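Local coordinates for protein cytochrome P450 (Novosphingobium aromaticivorans, PDB 3OFT) that is a haem protein of the cytochrome P450 family, holding an iron protoporphyrin IX in its interior, at residues A[279-283]-A[382-386]; A[309-313]-A[334-338]; A[13-17]-A[29-33]; A[244-248]-A[387-391]. All coordinates share one frame; numbering follows the deposited sequence.

Contact 1. Residues A[279-283]-A[382-386]. With HX2 ((2R,5R)-hexane-2,5-diol), chain E; HEM (protoporphyrin IX containing Fe), chain D.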
loop_
_atom_site.group_PDB
_atom_site.type_symbol
_atom_site.label_atom_id
_atom_site.label_comp_id
_atom_site.label_asym_id
_atom_site.label_seq_id
_atom_site.Cartn_x
_atom_site.Cartn_y
_atom_site.Cartn_z
ATOM N N PRO A 279 -6.309 -4.508 -5.616
ATOM C CA PRO A 279 -5.992 -3.943 -4.316
ATOM C C PRO A 279 -5.544 -5.029 -3.339
ATOM O O PRO A 279 -6.137 -6.142 -3.308
ATOM C CB PRO A 279 -7.343 -3.346 -3.869
ATOM C CG PRO A 279 -8.369 -4.372 -4.429
ATOM C CD PRO A 279 -7.772 -4.579 -5.842
ATOM N N THR A 280 -4.545 -4.731 -2.518
ATOM C CA THR A 280 -4.063 -5.765 -1.601
ATOM C C THR A 280 -3.855 -5.241 -0.193
ATOM O O THR A 280 -3.219 -5.936 0.627
ATOM C CB THR A 280 -2.769 -6.417 -2.105
ATOM O OG1 THR A 280 -1.706 -5.449 -2.173
ATOM C CG2 THR A 280 -2.980 -7.143 -3.494
ATOM N N VAL A 281 -4.343 -4.018 0.063
ATOM C CA VAL A 281 -4.146 -3.406 1.379
ATOM C C VAL A 281 -5.324 -3.705 2.313
ATOM O O VAL A 281 -6.484 -3.592 1.903
ATOM C CB VAL A 281 -3.749 -1.880 1.310
ATOM C CG1 VAL A 281 -3.546 -1.361 2.729
ATOM C CG2 VAL A 281 -2.396 -1.697 0.517
ATOM N N ALA A 282 -5.028 -4.148 3.539
ATOM C CA ALA A 282 -6.061 -4.279 4.588
ATOM C C ALA A 282 -5.612 -3.507 5.804
ATOM O O ALA A 282 -4.381 -3.382 6.032
ATOM C CB ALA A 282 -6.323 -5.784 4.971
ATOM N N VAL A 283 -6.577 -2.964 6.565
ATOM C CA VAL A 283 -6.251 -2.158 7.741
ATOM C C VAL A 283 -6.982 -2.639 8.978
ATOM O O VAL A 283 -8.027 -3.317 8.885
ATOM C CB VAL A 283 -6.564 -0.655 7.542
ATOM C CG1 VAL A 283 -5.750 -0.087 6.363
ATOM C CG2 VAL A 283 -8.108 -0.409 7.397
ATOM N N GLY A 382 -1.227 -11.265 4.633
ATOM C CA GLY A 382 -0.817 -10.162 5.563
ATOM C C GLY A 382 -1.518 -8.845 5.234
ATOM O O GLY A 382 -2.424 -8.813 4.393
ATOM N N ASN A 383 -1.073 -7.741 5.853
ATOM C CA ASN A 383 -1.741 -6.465 5.683
ATOM C C ASN A 383 -1.531 -5.879 4.298
ATOM O O ASN A 383 -2.380 -5.153 3.840
ATOM C CB ASN A 383 -1.271 -5.459 6.734
ATOM C CG ASN A 383 -1.438 -6.007 8.158
ATOM O OD1 ASN A 383 -2.417 -6.710 8.463
ATOM N ND2 ASN A 383 -0.430 -5.754 9.011
ATOM N N VAL A 384 -0.417 -6.200 3.638
ATOM C CA VAL A 384 -0.208 -5.747 2.245
ATOM C C VAL A 384 0.141 -6.993 1.431
ATOM O O VAL A 384 1.294 -7.435 1.427
ATOM C CB VAL A 384 0.949 -4.718 2.134
ATOM C CG1 VAL A 384 1.154 -4.292 0.658
ATOM C CG2 VAL A 384 0.690 -3.485 3.014
ATOM N N GLY A 385 -0.865 -7.582 0.794
ATOM C CA GLY A 385 -0.698 -8.773 -0.034
ATOM C C GLY A 385 0.131 -8.469 -1.262
ATOM O O GLY A 385 0.149 -7.334 -1.753
ATOM N N ALA A 386 0.871 -9.465 -1.738
ATOM C CA ALA A 386 1.827 -9.229 -2.810
ATOM C C ALA A 386 2.265 -10.524 -3.486
ATOM O O ALA A 386 2.181 -11.612 -2.881
ATOM C CB ALA A 386 3.078 -8.425 -2.285
HETATM C C1 HX2 E . -0.560 -1.491 8.750
HETATM O O1 HX2 E . -2.487 -2.739 7.903
HETATM C C2 HX2 E . -1.312 -1.995 7.511
HETATM O O2 HX2 E . 0.498 1.473 4.493
HETATM C C3 HX2 E . -1.640 -0.897 6.495
HETATM C C4 HX2 E . -0.398 -0.105 6.052
HETATM C C5 HX2 E . -0.641 0.660 4.744
HETATM C C6 HX2 E . -1.881 1.569 4.873
HETATM C CHA HEM D . -2.645 5.784 3.994
HETATM C CHB HEM D . -2.691 2.482 0.417
HETATM C CHC HEM D . 1.210 4.564 -1.518
HETATM C CHD HEM D . 1.841 7.103 2.514
HETATM C C1A HEM D . -3.019 4.761 3.143
HETATM C C2A HEM D . -4.230 3.985 3.278
HETATM C C3A HEM D . -4.272 3.075 2.312
HETATM C C4A HEM D . -3.045 3.212 1.525
HETATM C CMA HEM D . -5.395 2.021 2.144
HETATM C CAA HEM D . -5.336 4.216 4.348
HETATM C CBA HEM D . -4.901 3.523 5.620
HETATM C CGA HEM D . -5.964 3.592 6.707
HETATM O O1A HEM D . -5.660 3.162 7.863
HETATM O O2A HEM D . -7.126 4.057 6.487
HETATM C C1B HEM D . -1.640 2.756 -0.448
HETATM C C2B HEM D . -1.374 2.090 -1.697
HETATM C C3B HEM D . -0.285 2.687 -2.221
HETATM C C4B HEM D . 0.145 3.730 -1.310
HETATM C CMB HEM D . -2.223 0.935 -2.260
HETATM C CAB HEM D . 0.504 2.416 -3.505
HETATM C CBB HEM D . 0.214 1.412 -4.354
HETATM C C1C HEM D . 1.766 5.447 -0.639
HETATM C C2C HEM D . 2.922 6.304 -0.866
HETATM C C3C HEM D . 3.099 6.989 0.299
HETATM C C4C HEM D . 2.028 6.659 1.211
HETATM C CMC HEM D . 3.771 6.334 -2.177
HETATM C CAC HEM D . 4.137 8.070 0.685
HETATM C CBC HEM D . 5.370 8.090 0.190
HETATM C C1D HEM D . 0.705 7.015 3.251
HETATM C C2D HEM D . 0.498 7.711 4.513
HETATM C C3D HEM D . -0.908 7.330 4.936
HETATM C C4D HEM D . -1.414 6.418 3.948
HETATM C CMD HEM D . 1.488 8.694 5.235
HETATM C CAD HEM D . -1.599 7.847 6.231
HETATM C CBD HEM D . -2.585 8.936 5.775
HETATM C CGD HEM D . -3.399 9.307 7.019
HETATM O O1D HEM D . -3.427 8.564 8.021
HETATM O O2D HEM D . -4.087 10.334 7.016
HETATM N NA HEM D . -2.320 4.272 2.037
HETATM N NB HEM D . -0.719 3.770 -0.287
HETATM N NC HEM D . 1.229 5.728 0.608
HETATM N ND HEM D . -0.423 6.253 2.967
HETATM FE FE HEM D . -0.596 5.059 1.295
HETATM O O HOH W 1 -4.362 -7.515 2.715
HETATM O O HOH W 2 0.662 3.451 2.537
#

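Contact 2. Residues A[309-313]-A[334-338]. With HEM (protoporphyrin IX containing Fe), chain D.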
loop_
_atom_site.group_PDB
_atom_site.type_symbol
_atom_site.label_atom_id
_atom_site.label_comp_id
_atom_site.label_asym_id
_atom_site.label_seq_id
_atom_site.Cartn_x
_atom_site.Cartn_y
_atom_site.Cartn_z
ATOM N N VAL A 309 -9.883 -5.367 -0.781
ATOM C CA VAL A 309 -10.259 -6.285 -1.871
ATOM C C VAL A 309 -11.760 -6.645 -1.803
ATOM O O VAL A 309 -12.388 -6.797 -2.836
ATOM C CB VAL A 309 -9.362 -7.572 -1.914
ATOM C CG1 VAL A 309 -9.591 -8.430 -0.661
ATOM C CG2 VAL A 309 -9.605 -8.411 -3.230
ATOM N N LEU A 310 -12.348 -6.706 -0.601
ATOM C CA LEU A 310 -13.730 -7.128 -0.461
ATOM C C LEU A 310 -14.718 -5.970 -0.664
ATOM O O LEU A 310 -15.922 -6.166 -0.664
ATOM C CB LEU A 310 -13.889 -7.804 0.915
ATOM C CG LEU A 310 -13.836 -9.329 0.941
ATOM C CD1 LEU A 310 -13.350 -10.113 -0.358
ATOM C CD2 LEU A 310 -13.538 -10.000 2.255
ATOM N N HIS A 311 -14.223 -4.747 -0.833
ATOM C CA HIS A 311 -15.066 -3.706 -1.481
ATOM C C HIS A 311 -14.883 -3.727 -2.996
ATOM O O HIS A 311 -15.870 -3.968 -3.744
ATOM C CB HIS A 311 -14.757 -2.301 -0.925
ATOM C CG HIS A 311 -15.584 -1.205 -1.528
ATOM N ND1 HIS A 311 -16.958 -1.259 -1.621
ATOM C CD2 HIS A 311 -15.222 -0.016 -2.049
ATOM C CE1 HIS A 311 -17.404 -0.156 -2.199
ATOM N NE2 HIS A 311 -16.372 0.620 -2.449
ATOM N N ASN A 312 -13.657 -3.467 -3.463
ATOM C CA ASN A 312 -13.399 -3.381 -4.914
ATOM C C ASN A 312 -13.861 -4.566 -5.732
ATOM O O ASN A 312 -14.374 -4.377 -6.833
ATOM C CB ASN A 312 -11.941 -3.176 -5.229
ATOM C CG ASN A 312 -11.429 -1.834 -4.756
ATOM O OD1 ASN A 312 -11.948 -1.248 -3.792
ATOM N ND2 ASN A 312 -10.403 -1.337 -5.434
ATOM N N LEU A 313 -13.660 -5.771 -5.228
ATOM C CA LEU A 313 -13.949 -6.942 -6.038
ATOM C C LEU A 313 -15.248 -7.675 -5.665
ATOM O O LEU A 313 -15.435 -8.836 -6.069
ATOM C CB LEU A 313 -12.746 -7.906 -6.022
ATOM C CG LEU A 313 -11.422 -7.309 -6.554
ATOM C CD1 LEU A 313 -10.406 -8.422 -6.658
ATOM C CD2 LEU A 313 -11.584 -6.604 -7.958
ATOM N N ARG A 334 -13.883 6.600 -5.427
ATOM C CA ARG A 334 -15.095 5.797 -5.233
ATOM C C ARG A 334 -14.822 4.331 -4.921
ATOM O O ARG A 334 -15.725 3.603 -4.517
ATOM C CB ARG A 334 -16.058 5.928 -6.411
ATOM C CG ARG A 334 -16.829 7.275 -6.336
ATOM C CD ARG A 334 -17.689 7.503 -7.561
ATOM N NE ARG A 334 -18.880 6.651 -7.577
ATOM C CZ ARG A 334 -19.625 6.396 -8.659
ATOM N NH1 ARG A 334 -19.303 6.907 -9.841
ATOM N NH2 ARG A 334 -20.697 5.618 -8.554
ATOM N N HIS A 335 -13.585 3.893 -5.092
ATOM C CA HIS A 335 -13.247 2.559 -4.603
ATOM C C HIS A 335 -12.259 2.702 -3.437
ATOM O O HIS A 335 -11.998 3.817 -2.958
ATOM C CB HIS A 335 -12.746 1.632 -5.732
ATOM C CG HIS A 335 -11.495 2.114 -6.413
ATOM N ND1 HIS A 335 -10.245 1.979 -5.855
ATOM C CD2 HIS A 335 -11.304 2.667 -7.629
ATOM C CE1 HIS A 335 -9.338 2.495 -6.674
ATOM N NE2 HIS A 335 -9.952 2.878 -7.777
ATOM N N THR A 336 -11.751 1.577 -2.970
ATOM C CA THR A 336 -11.114 1.540 -1.648
ATOM C C THR A 336 -9.635 1.167 -1.702
ATOM O O THR A 336 -9.025 0.914 -0.661
ATOM C CB THR A 336 -11.991 0.686 -0.687
ATOM O OG1 THR A 336 -13.308 1.270 -0.635
ATOM C CG2 THR A 336 -11.459 0.681 0.736
ATOM N N THR A 337 -9.019 1.175 -2.899
ATOM C CA THR A 337 -7.584 0.813 -2.979
ATOM C C THR A 337 -6.739 1.693 -2.030
ATOM O O THR A 337 -5.824 1.192 -1.359
ATOM C CB THR A 337 -7.020 0.893 -4.418
ATOM O OG1 THR A 337 -7.742 -0.036 -5.225
ATOM C CG2 THR A 337 -5.507 0.512 -4.427
ATOM N N MET A 338 -7.080 2.983 -1.962
ATOM C CA MET A 338 -6.336 3.936 -1.178
ATOM C C MET A 338 -7.034 4.254 0.160
ATOM O O MET A 338 -6.625 5.160 0.863
ATOM C CB MET A 338 -6.158 5.214 -2.009
ATOM C CG MET A 338 -5.611 4.961 -3.426
ATOM S SD MET A 338 -4.024 4.132 -3.422
ATOM C CE MET A 338 -3.127 5.264 -2.502
HETATM C CHA HEM D . -2.645 5.784 3.994
HETATM C CHB HEM D . -2.691 2.482 0.417
HETATM C CHC HEM D . 1.210 4.564 -1.518
HETATM C CHD HEM D . 1.841 7.103 2.514
HETATM C C1A HEM D . -3.019 4.761 3.143
HETATM C C2A HEM D . -4.230 3.985 3.278
HETATM C C3A HEM D . -4.272 3.075 2.312
HETATM C C4A HEM D . -3.045 3.212 1.525
HETATM C CMA HEM D . -5.395 2.021 2.144
HETATM C CAA HEM D . -5.336 4.216 4.348
HETATM C CBA HEM D . -4.901 3.523 5.620
HETATM C CGA HEM D . -5.964 3.592 6.707
HETATM O O1A HEM D . -5.660 3.162 7.863
HETATM O O2A HEM D . -7.126 4.057 6.487
HETATM C C1B HEM D . -1.640 2.756 -0.448
HETATM C C2B HEM D . -1.374 2.090 -1.697
HETATM C C3B HEM D . -0.285 2.687 -2.221
HETATM C C4B HEM D . 0.145 3.730 -1.310
HETATM C CMB HEM D . -2.223 0.935 -2.260
HETATM C CAB HEM D . 0.504 2.416 -3.505
HETATM C CBB HEM D . 0.214 1.412 -4.354
HETATM C C1C HEM D . 1.766 5.447 -0.639
HETATM C C2C HEM D . 2.922 6.304 -0.866
HETATM C C3C HEM D . 3.099 6.989 0.299
HETATM C C4C HEM D . 2.028 6.659 1.211
HETATM C CMC HEM D . 3.771 6.334 -2.177
HETATM C CAC HEM D . 4.137 8.070 0.685
HETATM C CBC HEM D . 5.370 8.090 0.190
HETATM C C1D HEM D . 0.705 7.015 3.251
HETATM C C2D HEM D . 0.498 7.711 4.513
HETATM C C3D HEM D . -0.908 7.330 4.936
HETATM C C4D HEM D . -1.414 6.418 3.948
HETATM C CMD HEM D . 1.488 8.694 5.235
HETATM C CAD HEM D . -1.599 7.847 6.231
HETATM C CBD HEM D . -2.585 8.936 5.775
HETATM C CGD HEM D . -3.399 9.307 7.019
HETATM O O1D HEM D . -3.427 8.564 8.021
HETATM O O2D HEM D . -4.087 10.334 7.016
HETATM N NA HEM D . -2.320 4.272 2.037
HETATM N NB HEM D . -0.719 3.770 -0.287
HETATM N NC HEM D . 1.229 5.728 0.608
HETATM N ND HEM D . -0.423 6.253 2.967
HETATM FE FE HEM D . -0.596 5.059 1.295
HETATM O O HOH W 2 0.662 3.451 2.537
#

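Contact 3. Residues A[13-17]-A[29-33]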
loop_
_atom_site.group_PDB
_atom_site.type_symbol
_atom_site.label_atom_id
_atom_site.label_comp_id
_atom_site.label_asym_id
_atom_site.label_seq_id
_atom_site.Cartn_x
_atom_site.Cartn_y
_atom_site.Cartn_z
ATOM N N ASP A 13 -12.475 -19.227 11.442
ATOM C CA ASP A 13 -11.117 -19.280 11.952
ATOM C C ASP A 13 -10.095 -18.661 10.977
ATOM O O ASP A 13 -8.868 -18.779 11.169
ATOM C CB ASP A 13 -10.770 -20.720 12.307
ATOM C CG ASP A 13 -10.701 -21.607 11.091
ATOM O OD1 ASP A 13 -10.207 -22.758 11.211
ATOM O OD2 ASP A 13 -11.153 -21.167 10.011
ATOM N N PHE A 14 -10.597 -17.997 9.946
ATOM C CA PHE A 14 -9.780 -17.234 8.976
ATOM C C PHE A 14 -8.564 -16.507 9.567
ATOM O O PHE A 14 -8.731 -15.609 10.395
ATOM C CB PHE A 14 -10.683 -16.221 8.260
ATOM C CG PHE A 14 -10.147 -15.730 6.940
ATOM C CD1 PHE A 14 -10.480 -16.391 5.742
ATOM C CD2 PHE A 14 -9.355 -14.584 6.879
ATOM C CE1 PHE A 14 -10.025 -15.920 4.521
ATOM C CE2 PHE A 14 -8.854 -14.122 5.649
ATOM C CZ PHE A 14 -9.228 -14.789 4.461
ATOM N N ASP A 15 -7.351 -16.890 9.131
ATOM C CA ASP A 15 -6.102 -16.256 9.543
ATOM C C ASP A 15 -5.699 -15.209 8.500
ATOM O O ASP A 15 -5.274 -15.564 7.404
ATOM C CB ASP A 15 -4.991 -17.306 9.651
ATOM C CG ASP A 15 -3.630 -16.713 9.991
ATOM O OD1 ASP A 15 -2.693 -17.540 10.054
ATOM O OD2 ASP A 15 -3.447 -15.468 10.185
ATOM N N ILE A 16 -5.810 -13.927 8.851
ATOM C CA ILE A 16 -5.491 -12.848 7.899
ATOM C C ILE A 16 -4.044 -12.817 7.380
ATOM O O ILE A 16 -3.768 -12.282 6.278
ATOM C CB ILE A 16 -5.925 -11.479 8.472
ATOM C CG1 ILE A 16 -5.104 -11.173 9.737
ATOM C CG2 ILE A 16 -7.457 -11.508 8.659
ATOM C CD1 ILE A 16 -5.693 -10.112 10.682
ATOM N N PHE A 17 -3.132 -13.429 8.129
ATOM C CA PHE A 17 -1.742 -13.544 7.716
ATOM C C PHE A 17 -1.490 -14.676 6.720
ATOM O O PHE A 17 -0.498 -14.638 6.006
ATOM C CB PHE A 17 -0.793 -13.623 8.935
ATOM C CG PHE A 17 -0.851 -12.398 9.809
ATOM C CD1 PHE A 17 -0.279 -11.202 9.393
ATOM C CD2 PHE A 17 -1.511 -12.430 11.042
ATOM C CE1 PHE A 17 -0.330 -10.057 10.196
ATOM C CE2 PHE A 17 -1.578 -11.283 11.851
ATOM C CZ PHE A 17 -0.984 -10.099 11.436
ATOM N N ALA A 29 -8.415 -16.051 -2.510
ATOM C CA ALA A 29 -8.363 -16.431 -1.068
ATOM C C ALA A 29 -9.267 -15.562 -0.171
ATOM O O ALA A 29 -9.969 -16.078 0.699
ATOM C CB ALA A 29 -6.922 -16.449 -0.547
ATOM N N TRP A 30 -9.229 -14.248 -0.376
ATOM C CA TRP A 30 -10.085 -13.306 0.335
ATOM C C TRP A 30 -11.538 -13.382 -0.094
ATOM O O TRP A 30 -12.449 -13.316 0.741
ATOM C CB TRP A 30 -9.541 -11.893 0.115
ATOM C CG TRP A 30 -8.517 -11.582 1.141
ATOM C CD1 TRP A 30 -7.136 -11.634 1.013
ATOM C CD2 TRP A 30 -8.790 -11.240 2.492
ATOM N NE1 TRP A 30 -6.551 -11.314 2.232
ATOM C CE2 TRP A 30 -7.543 -11.063 3.150
ATOM C CE3 TRP A 30 -9.981 -11.055 3.221
ATOM C CZ2 TRP A 30 -7.454 -10.671 4.509
ATOM C CZ3 TRP A 30 -9.887 -10.697 4.572
ATOM C CH2 TRP A 30 -8.640 -10.501 5.194
ATOM N N LYS A 31 -11.756 -13.544 -1.394
ATOM C CA LYS A 31 -13.121 -13.609 -1.913
ATOM C C LYS A 31 -13.956 -14.804 -1.433
ATOM O O LYS A 31 -15.184 -14.761 -1.545
ATOM C CB LYS A 31 -13.144 -13.519 -3.455
ATOM C CG LYS A 31 -12.946 -12.069 -3.930
ATOM C CD LYS A 31 -13.002 -11.928 -5.451
ATOM C CE LYS A 31 -14.430 -12.081 -5.975
ATOM N NZ LYS A 31 -14.687 -11.218 -7.198
ATOM N N THR A 32 -13.313 -15.832 -0.887
ATOM C CA THR A 32 -14.046 -16.934 -0.242
ATOM C C THR A 32 -15.012 -16.393 0.819
ATOM O O THR A 32 -16.090 -16.985 1.047
ATOM C CB THR A 32 -13.132 -17.944 0.441
ATOM O OG1 THR A 32 -12.371 -17.281 1.471
ATOM C CG2 THR A 32 -12.189 -18.564 -0.559
ATOM N N LEU A 33 -14.654 -15.263 1.438
ATOM C CA LEU A 33 -15.489 -14.687 2.488
ATOM C C LEU A 33 -16.801 -14.082 1.987
ATOM O O LEU A 33 -17.706 -13.857 2.771
ATOM C CB LEU A 33 -14.721 -13.629 3.321
ATOM C CG LEU A 33 -13.596 -14.111 4.246
ATOM C CD1 LEU A 33 -12.994 -12.888 4.976
ATOM C CD2 LEU A 33 -14.138 -15.119 5.266
HETATM O O HOH W 3 -4.007 -11.122 3.792
#

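Contact 4. Residues A[244-248]-A[387-391]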
loop_
_atom_site.group_PDB
_atom_site.type_symbol
_atom_site.label_atom_id
_atom_site.label_comp_id
_atom_site.label_asym_id
_atom_site.label_seq_id
_atom_site.Cartn_x
_atom_site.Cartn_y
_atom_site.Cartn_z
ATOM N N GLY A 244 4.171 -4.972 -8.797
ATOM C CA GLY A 244 4.179 -6.431 -9.093
ATOM C C GLY A 244 2.866 -6.922 -9.708
ATOM O O GLY A 244 2.887 -7.706 -10.677
ATOM N N MET A 245 1.727 -6.446 -9.181
ATOM C CA MET A 245 0.427 -6.886 -9.673
ATOM C C MET A 245 0.197 -6.370 -11.107
ATOM O O MET A 245 -0.380 -7.070 -11.961
ATOM C CB MET A 245 -0.686 -6.341 -8.778
ATOM C CG MET A 245 -0.856 -7.072 -7.446
ATOM S SD MET A 245 -0.932 -8.870 -7.576
ATOM C CE MET A 245 -1.918 -9.198 -9.006
ATOM N N VAL A 246 0.627 -5.128 -11.336
ATOM C CA VAL A 246 0.554 -4.525 -12.687
ATOM C C VAL A 246 1.398 -5.314 -13.697
ATOM O O VAL A 246 0.943 -5.609 -14.832
ATOM C CB VAL A 246 0.944 -3.051 -12.651
ATOM C CG1 VAL A 246 1.116 -2.552 -14.116
ATOM C CG2 VAL A 246 -0.194 -2.245 -11.916
ATOM N N ALA A 247 2.610 -5.664 -13.299
ATOM C CA ALA A 247 3.467 -6.483 -14.193
ATOM C C ALA A 247 2.889 -7.878 -14.433
ATOM O O ALA A 247 2.985 -8.391 -15.554
ATOM C CB ALA A 247 4.915 -6.604 -13.653
ATOM N N LEU A 248 2.353 -8.484 -13.377
ATOM C CA LEU A 248 1.727 -9.821 -13.457
ATOM C C LEU A 248 0.549 -9.757 -14.455
ATOM O O LEU A 248 0.456 -10.593 -15.368
ATOM C CB LEU A 248 1.233 -10.279 -12.089
ATOM C CG LEU A 248 0.393 -11.571 -12.089
ATOM C CD1 LEU A 248 1.175 -12.743 -12.784
ATOM C CD2 LEU A 248 0.045 -11.927 -10.641
ATOM N N CYS A 387 2.692 -10.406 -4.746
ATOM C CA CYS A 387 3.509 -11.451 -5.359
ATOM C C CYS A 387 4.801 -11.662 -4.568
ATOM O O CYS A 387 5.448 -10.695 -4.194
ATOM C CB CYS A 387 3.850 -11.058 -6.804
ATOM S SG CYS A 387 2.463 -11.133 -7.831
ATOM N N THR A 388 5.179 -12.916 -4.323
ATOM C CA THR A 388 6.502 -13.215 -3.760
ATOM C C THR A 388 7.446 -13.735 -4.844
ATOM O O THR A 388 8.666 -13.666 -4.675
ATOM C CB THR A 388 6.391 -14.238 -2.619
ATOM O OG1 THR A 388 5.647 -15.378 -3.070
ATOM C CG2 THR A 388 5.656 -13.605 -1.435
ATOM N N ALA A 389 6.908 -14.300 -5.924
ATOM C CA ALA A 389 7.747 -14.545 -7.120
ATOM C C ALA A 389 6.957 -14.300 -8.392
ATOM O O ALA A 389 5.766 -14.674 -8.519
ATOM C CB ALA A 389 8.393 -15.958 -7.138
ATOM N N LEU A 390 7.631 -13.637 -9.313
ATOM C CA LEU A 390 7.084 -13.337 -10.604
ATOM C C LEU A 390 8.144 -13.486 -11.690
ATOM O O LEU A 390 8.798 -12.532 -12.060
ATOM C CB LEU A 390 6.473 -11.912 -10.578
ATOM C CG LEU A 390 5.829 -11.361 -11.838
ATOM C CD1 LEU A 390 4.790 -12.356 -12.419
ATOM C CD2 LEU A 390 5.200 -9.986 -11.519
ATOM N N PRO A 391 8.327 -14.714 -12.196
ATOM C CA PRO A 391 9.394 -14.978 -13.152
ATOM C C PRO A 391 8.950 -14.629 -14.576
ATOM O O PRO A 391 8.018 -15.261 -15.117
ATOM C CB PRO A 391 9.610 -16.492 -13.006
ATOM C CG PRO A 391 8.238 -17.034 -12.664
ATOM C CD PRO A 391 7.587 -15.942 -11.802
#

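Contact 1. Residues A[279-283]-A[382-386]
Thr-280 lies against the backbone carbonyl of Gly-385. Its CB sits 3.1 Å from Gly-385 O, and its OG1 donates a hydrogen bond of 2.7 Å to the same oxygen. A chi1 of 63° puts OG1 between the backbone N and the carbonyl carbon, from where it can reach across. The two segments run antiparallel and form a single beta bridge at Val-281 and Val-384, a non-hydrogen-bonded pair. One backbone bond flanks it on each side. Gly-385 N donates to Thr-280 O at 2.9 Å, and Ala-282 N gives a nearly straight bond of 2.8 Å to Asn-383 O. Water 1 adds to this, lying 2.9 Å from Gly-382 O and bonding to Thr-280 O as well. The valines meet more loosely, through their CG2 methyls.

The same backbone also meets the bound groups. (2R,5R)-hexane-2,5-diol donates from O1 to Ala-282 O over 2.7 Å, and Asn-383 CB lies 3.2 Å from the same O1. The amide of Asn-383 lies beside O1, while its OD1 is hydrogen-bonded to Tyr-305. Val-281 sends CG2 toward the haem methyl CMB. Water 2 joins the diol O2 to the haem iron. The bridged backbone thus offers the pocket one carbonyl, Ala-282 O, beside valine methyls, and this diol uses it for a hydroxyl while its carbon C6 lies near Val-281 CG1.

Contact 2. Residues A[309-313]-A[334-338]
Asn-312, His-311 and Thr-336 make most of this contact. Asn-312 closes the short helix 309-312, and its amide reaches across to the loop. OD1 accepts from Thr-336 N at 2.9 Å, in the carbonyl plane and on a lone pair. CG lies anti to the carbonyl carbon (chi1 -66°), which lets the amide extend toward the loop. ND2 gives a weak bond of 3.0 Å to Thr-337 OG1 and also hydrogen-bonds Arg-276 O. Arg-276 is the arginine of the ExxR motif on helix 267-277. The amide plane stands at 76° to the imidazole of His-335, which lies close beside it.

The His-311 side chain crosses that of Thr-336 at about a right angle; the orientation of its imidazole is doubtful. Its ring also meets Phe-318 edge to face. Thr-336 OG1 is hydrogen-bonded to Arg-58, and Thr-337 OG1 to Met-275 O. Within the loop, Thr-337 N hydrogen-bonds His-335 ND1 over 3.3 Å, almost in the ring plane.

Met-338 then enters the haem-binding loop, with its CE 3.6 Å from haem NB. One asparagine amide thus uses both ends to tie helix, loop and ExxR region together. The bond from Thr-337 N to His-335 ND1 is consistent with that nitrogen carrying no proton.

Contact 3. Residues A[13-17]-A[29-33]
Phe-14 and Trp-30 form an edge-to-face pair. The edge of Phe-14 points to the face of the six-membered ring of Trp-30, with centroids 4.8 Å apart and the rings inclined at 54°. Phe-14 CE2 comes closest, 3.7 Å from Trp-30 CH2. Leu-33 covers one face of the Phe-14 ring in a CH-pi contact. Its CD1 stands 4.1 Å above the ring centre, nearly on the normal. Ala-29 O meets the rim of the same ring in its plane. Ile-16 reaches the indole as well, with CG2 3.8 Å from Trp-30 CH2.

The next shell sets these groups in place. Phe-14 has CG turned away from its backbone N (chi1 -159°), which carries the ring down onto the end of helix 26-31. Thr-32 OG1 bonds Ala-29 O at 2.8 Å. Water 3 accepts from Trp-30 NE1 and donates to Ile-16 O. Asp-15 OD2 takes Phe-17 N in an Asx turn and also holds Asn-45. Farther out, Trp-30 packs on Val-309 and Leu-310, and Phe-14 on Ile-50 of strand 48-51.

The N-terminal loop and its helix are thus joined by aromatic and aliphatic packing, while a single water satisfies the one polar atom of the indole.

Contact 4. Residues A[244-248]-A[387-391]
Leu-390 and Leu-248 pack against each other where helix 221-252, the long helix of the P450 fold, meets strand 386-394. The leucines slant across one another rather than lying side by side. Each has CG anti to its own backbone N, with chi1 172° in Leu-248 and 180° in Leu-390. This extends both side chains toward the facing segment. Their CD1 methyls are 3.7 Å apart. The other branch of Leu-390, CD2, lies against the helix surface and touches Ala-247 CB at 4.0 Å.

Cys-387 packs beside them. Its SG lies 3.8 Å from Leu-248 CD2 and 4.1 Å from Met-245 SD, so it meets both a methyl and a thioether. The side chain of Met-245 starts away from the strand, and a bend at chi2 brings its sulfur to within reach of Cys-387 SG. Gly-244 has no side chain, and its backbone lies beside Cys-387.

Between Cys-387 and Leu-390 the chain turns a corner. Thr-388 and Ala-389 both face Thr-378 in a classic beta bulge, while Cys-387 and Leu-390 still point at the helix. Helix 136-141 completes the cluster through Phe-136 and Val-137, which touch Leu-390. Leu-390 CD2 also rests 3.4 Å from Gly-244 O, the oxygen that accepts the helical bond from Leu-248 N.

Overall arrangement
All four contacts are mainly buried, but they lie at different depths. Contact 1 is nearest the centre of the chain and contact 3 farthest out. Contacts 1 and 2 both reach the haem. Contact 1 has three direct hydrogen bonds between its segments, contact 2 one good and one weak. The two touch where Pro-279 packs on Thr-337 and Val-309. Contacts 3 and 4 hold their segments by apolar packing, aromatic in one and aliphatic with sulfur in the other. Contact 3 meets contact 2 through Trp-30 and Lys-31, and meets contact 1 at Ile-16 and Gly-382. Contact 4 continues directly from residue 386 of contact 1, but it does not touch contacts 2 or 3.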